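Local coordinates for SusD-like carbohydrate binding protein (Bacteroides vulgatus, PDB 3LEW) that probably binds carbohydrate at the outer membrane of the bacterium, as a member of the SusD family of glycan-binding proteins, at residues F67-H70 with S74-Y77; C213-Q218 with I412-Q417. One frame throughout, in Å; residues are numbered along the deposited sequence.

Contact 1: residues F67-H70 with S74-Y77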
# COMPACT_ATOMS: atom_id res chain seq x y z
N PHE A 67 -1.67 -0.47 -16.03
CA PHE A 67 -0.44 -0.75 -15.28
C PHE A 67 0.53 -1.73 -15.91
O PHE A 67 1.47 -2.18 -15.23
CB PHE A 67 -0.84 -1.22 -13.89
CG PHE A 67 -1.39 -0.09 -13.04
CD1 PHE A 67 -2.76 0.24 -13.07
CD2 PHE A 67 -0.55 0.63 -12.21
CE1 PHE A 67 -3.26 1.31 -12.28
CE2 PHE A 67 -1.07 1.64 -11.42
CZ PHE A 67 -2.42 1.97 -11.46
N ARG A 68 0.39 -1.97 -17.21
CA ARG A 68 1.32 -2.92 -17.88
C ARG A 68 2.78 -2.43 -17.77
O ARG A 68 3.65 -3.23 -17.49
CB ARG A 68 0.96 -3.17 -19.34
CG ARG A 68 1.95 -4.20 -20.04
CD ARG A 68 1.88 -4.16 -21.59
NE ARG A 68 2.17 -2.80 -22.08
CZ ARG A 68 3.35 -2.37 -22.52
NH1 ARG A 68 4.41 -3.18 -22.57
NH2 ARG A 68 3.48 -1.11 -22.94
N THR A 69 3.05 -1.14 -17.98
CA THR A 69 4.41 -0.64 -17.94
C THR A 69 5.00 -0.73 -16.51
O THR A 69 6.19 -0.82 -16.36
CB THR A 69 4.55 0.77 -18.49
OG1 THR A 69 3.74 1.69 -17.73
CG2 THR A 69 4.15 0.84 -20.02
N HIS A 70 4.16 -0.68 -15.48
CA HIS A 70 4.58 -0.87 -14.09
C HIS A 70 5.04 -2.29 -13.89
O HIS A 70 6.08 -2.51 -13.25
CB HIS A 70 3.46 -0.48 -13.07
CG HIS A 70 2.85 0.86 -13.32
ND1 HIS A 70 2.17 1.14 -14.48
CD2 HIS A 70 2.81 2.00 -12.57
CE1 HIS A 70 1.74 2.40 -14.44
NE2 HIS A 70 2.11 2.94 -13.29
N SER A 74 9.07 -0.16 -16.19
CA SER A 74 9.43 1.06 -16.92
C SER A 74 8.68 2.34 -16.47
O SER A 74 9.20 3.45 -16.72
CB SER A 74 9.27 0.85 -18.42
OG SER A 74 7.93 0.76 -18.75
N ALA A 75 7.50 2.19 -15.83
CA ALA A 75 6.60 3.32 -15.52
C ALA A 75 7.16 4.32 -14.50
O ALA A 75 7.18 5.52 -14.75
CB ALA A 75 5.23 2.81 -15.02
N ILE A 76 7.62 3.83 -13.35
CA ILE A 76 8.03 4.72 -12.27
C ILE A 76 9.44 5.29 -12.57
O ILE A 76 9.64 6.50 -12.50
CB ILE A 76 7.93 3.99 -10.91
CG1 ILE A 76 6.46 3.64 -10.60
CG2 ILE A 76 8.54 4.84 -9.76
CD1 ILE A 76 5.58 4.89 -10.26
N TYR A 77 10.38 4.43 -12.92
CA TYR A 77 11.73 4.84 -13.32
C TYR A 77 11.62 5.83 -14.48
O TYR A 77 12.40 6.77 -14.60
CB TYR A 77 12.52 3.62 -13.74
CG TYR A 77 13.87 3.96 -14.33
CD1 TYR A 77 14.93 4.22 -13.51
CD2 TYR A 77 14.05 4.05 -15.70
CE1 TYR A 77 16.18 4.52 -14.04
CE2 TYR A 77 15.30 4.37 -16.23
CZ TYR A 77 16.35 4.62 -15.38
OH TYR A 77 17.62 4.95 -15.89
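Residues 74-77, in the loop after the short helix 68-71, fold back onto residues 67-70, which carry its N-cap and first turn, before the chain enters the long helix 81-103. Thr69 and His70 on the helix face Ser74 and Ala75 on the returning chain; the closest CA atoms, those of His70 and Ala75, are 4.9 Å apart. One carbonyl gathers the polar bonds. Ser74 N donates to Thr69 O at 3.0 Å, while Ala75 N and Ser74 OG add two bonds, both weak, to the same oxygen. Phe67, at the N-cap position, starts the helix and also takes part in a sandwich around the imidazole of His70. Ala75 CB sits over the centre of one face, 3.4 Å from the ring centroid and 2° off the normal, a CH-pi contact; Phe67 CD2 lies over the centre of the opposite face, 3.4 Å above the plane. The ring reaches this slot because CG stands anti to the carbonyl carbon (chi1 -50°), swinging it back beside the backbone N. Its NE2 is hydrogen-bonded to Thr82 OG1 of helix 81-103, which together with the two covered faces would limit rotation of the ring, and Ala51 and Ala54 of helix 46-54 also touch the side chain. A serine in place of His70 would probably open a gap between Ala75 and Phe67 and leave Thr82 without this partner. To the side of the ring, the same methyl meets a hydroxyl: Thr69 OG1 lies 3.3 Å from Ala75 CB.

Contact 2: residues C213-Q218 with I412-Q417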
# COMPACT_ATOMS: atom_id res chain seq x y z
N CYS A 213 7.47 2.53 12.21
CA CYS A 213 8.54 2.07 13.02
C CYS A 213 9.13 0.79 12.50
O CYS A 213 10.34 0.66 12.53
CB CYS A 213 8.11 1.91 14.46
SG CYS A 213 7.78 3.50 15.30
N LEU A 214 8.32 -0.12 11.99
CA LEU A 214 8.86 -1.30 11.33
C LEU A 214 9.76 -0.94 10.14
O LEU A 214 10.88 -1.47 10.00
CB LEU A 214 7.73 -2.25 10.89
CG LEU A 214 8.23 -3.59 10.32
CD1 LEU A 214 8.57 -4.52 11.51
CD2 LEU A 214 7.16 -4.26 9.41
N TYR A 215 9.25 -0.08 9.24
CA TYR A 215 9.99 0.27 8.05
C TYR A 215 11.29 1.00 8.35
O TYR A 215 12.28 0.81 7.65
CB TYR A 215 9.12 1.12 7.13
CG TYR A 215 7.90 0.43 6.53
CD1 TYR A 215 7.54 -0.88 6.83
CD2 TYR A 215 7.10 1.13 5.64
CE1 TYR A 215 6.43 -1.46 6.25
CE2 TYR A 215 6.01 0.53 5.06
CZ TYR A 215 5.67 -0.75 5.36
OH TYR A 215 4.52 -1.31 4.82
N ALA A 216 11.29 1.79 9.43
CA ALA A 216 12.46 2.50 9.93
C ALA A 216 13.43 1.64 10.76
O ALA A 216 14.46 2.15 11.22
CB ALA A 216 12.00 3.74 10.77
N ARG A 217 13.10 0.36 10.96
CA ARG A 217 13.91 -0.58 11.74
C ARG A 217 14.02 -0.24 13.23
O ARG A 217 15.03 -0.56 13.89
CB ARG A 217 15.31 -0.78 11.07
CG ARG A 217 15.16 -1.06 9.60
CD ARG A 217 16.51 -1.41 8.89
NE ARG A 217 17.02 -2.73 9.26
CZ ARG A 217 16.63 -3.88 8.72
NH1 ARG A 217 15.72 -3.90 7.78
NH2 ARG A 217 17.16 -5.03 9.14
N GLN A 218 12.97 0.42 13.74
CA GLN A 218 12.79 0.75 15.15
C GLN A 218 11.95 -0.37 15.78
O GLN A 218 10.75 -0.21 16.03
CB GLN A 218 12.08 2.10 15.29
CG GLN A 218 12.97 3.26 14.84
CD GLN A 218 14.13 3.49 15.77
OE1 GLN A 218 14.07 3.16 16.94
NE2 GLN A 218 15.20 4.04 15.25
N ILE A 412 9.98 -5.30 -0.93
CA ILE A 412 11.19 -5.53 -1.74
C ILE A 412 12.28 -4.49 -1.39
O ILE A 412 13.47 -4.83 -1.17
CB ILE A 412 10.82 -5.52 -3.24
CG1 ILE A 412 10.15 -6.88 -3.57
CG2 ILE A 412 12.07 -5.32 -4.17
CD1 ILE A 412 9.42 -6.95 -4.90
N ILE A 413 11.87 -3.26 -1.32
CA ILE A 413 12.77 -2.13 -0.97
C ILE A 413 13.27 -2.28 0.48
O ILE A 413 14.47 -2.38 0.71
CB ILE A 413 12.10 -0.79 -1.14
CG1 ILE A 413 11.89 -0.44 -2.63
CG2 ILE A 413 12.94 0.33 -0.56
CD1 ILE A 413 11.01 0.84 -2.92
N ARG A 414 12.36 -2.30 1.45
CA ARG A 414 12.82 -2.25 2.86
C ARG A 414 13.60 -3.48 3.30
O ARG A 414 14.48 -3.39 4.14
CB ARG A 414 11.65 -1.97 3.78
CG ARG A 414 10.74 -3.19 4.02
CD ARG A 414 9.50 -2.83 4.81
NE ARG A 414 8.68 -4.02 4.97
CZ ARG A 414 8.86 -4.93 5.93
NH1 ARG A 414 9.74 -4.75 6.88
NH2 ARG A 414 8.11 -6.03 5.94
N ASN A 415 13.32 -4.63 2.71
CA ASN A 415 14.02 -5.87 3.08
C ASN A 415 15.26 -6.17 2.21
O ASN A 415 15.93 -7.18 2.41
CB ASN A 415 13.06 -7.06 3.00
CG ASN A 415 11.88 -6.93 3.95
OD1 ASN A 415 11.97 -6.31 4.99
ND2 ASN A 415 10.78 -7.60 3.61
N GLN A 416 15.53 -5.31 1.22
CA GLN A 416 16.63 -5.52 0.26
C GLN A 416 16.50 -6.87 -0.43
O GLN A 416 17.47 -7.61 -0.60
CB GLN A 416 18.00 -5.32 0.90
CG GLN A 416 18.21 -3.92 1.43
CD GLN A 416 19.60 -3.69 1.93
OE1 GLN A 416 20.60 -3.76 1.15
NE2 GLN A 416 19.72 -3.45 3.22
N GLN A 417 15.27 -7.18 -0.84
CA GLN A 417 15.02 -8.42 -1.52
C GLN A 417 15.02 -8.21 -3.01
O GLN A 417 15.11 -7.08 -3.48
CB GLN A 417 13.69 -9.01 -1.02
CG GLN A 417 13.81 -9.64 0.36
CD GLN A 417 12.49 -10.21 0.79
OE1 GLN A 417 11.54 -9.46 1.07
NE2 GLN A 417 12.39 -11.54 0.81
O HOH W 1 11.91 -2.79 7.69
O HOH W 2 14.20 -1.77 6.35
O HOH W 3 13.43 -5.47 7.06
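Arg414 lies across Leu214 and Tyr215, and how it is turned against each shapes the contact, with Tyr215 and Arg414 having the nearest CA atoms at 6.4 Å. The arginine leaves its helix with CG between the backbone N and the carbonyl carbon (chi1 76°) and then runs extended from CG to NE, which carries the guanidinium over to the other helix. Its CD comes to 3.4 Å from Tyr215 CD1, and NE lies near CE1; the phenol and guanidinium planes are only 15° apart, yet the approach is oblique. Leu214 instead meets the flat group over one face, its CD2 methyl 3.6 Å from Arg414 NH1. No direct hydrogen bond joins the two segments, so water carries the polar link. Water 1 lies at the guanidinium edge, in its plane, accepting from Arg414 NH1 at 3.0 Å and donating to Leu214 O at 2.9 Å. Water 2 accepts from Arg217 NH1 and donates to Arg414 O at 2.8 Å, while water 3 donates to Asn415 OD1 at 2.7 Å and takes a weak bond from Arg217 NH1. Arg217 and Gln416, both with positive phi, each close a Schellman motif, so two helix ends confront one another. The buried charge of Arg414 is met by Asp411 at NE and Glu355 at NH2, which would be expected to offset the nearby Arg398. The contact thus joins the C-terminal ends of helices 202-215 and 408-414, with Trp395 of helix 387-401 against Arg414, Tyr174 of helix 170-187 against Tyr215, and Trp219 of helix 219-232 against Leu214.

How the contacts relate
The two contacts lie in series along the chain, contact 1 closing well before contact 2 opens. Their centres are 23 Å apart and their nearest atoms about 8 Å apart, without touching. They differ in reach: three residues separate the segments of contact 1, whereas 193 separate those of contact 2, which brings the end of helix 408-414 against helix 202-215. Contact 1 is partly buried, with its centre 16 Å from that of the chain, against 14 Å for the buried contact 2. A pentaethylene glycol, probably from the crystallisation liquor, lies about 4 Å from the Arg217 side chain; it does not by itself establish a carbohydrate site.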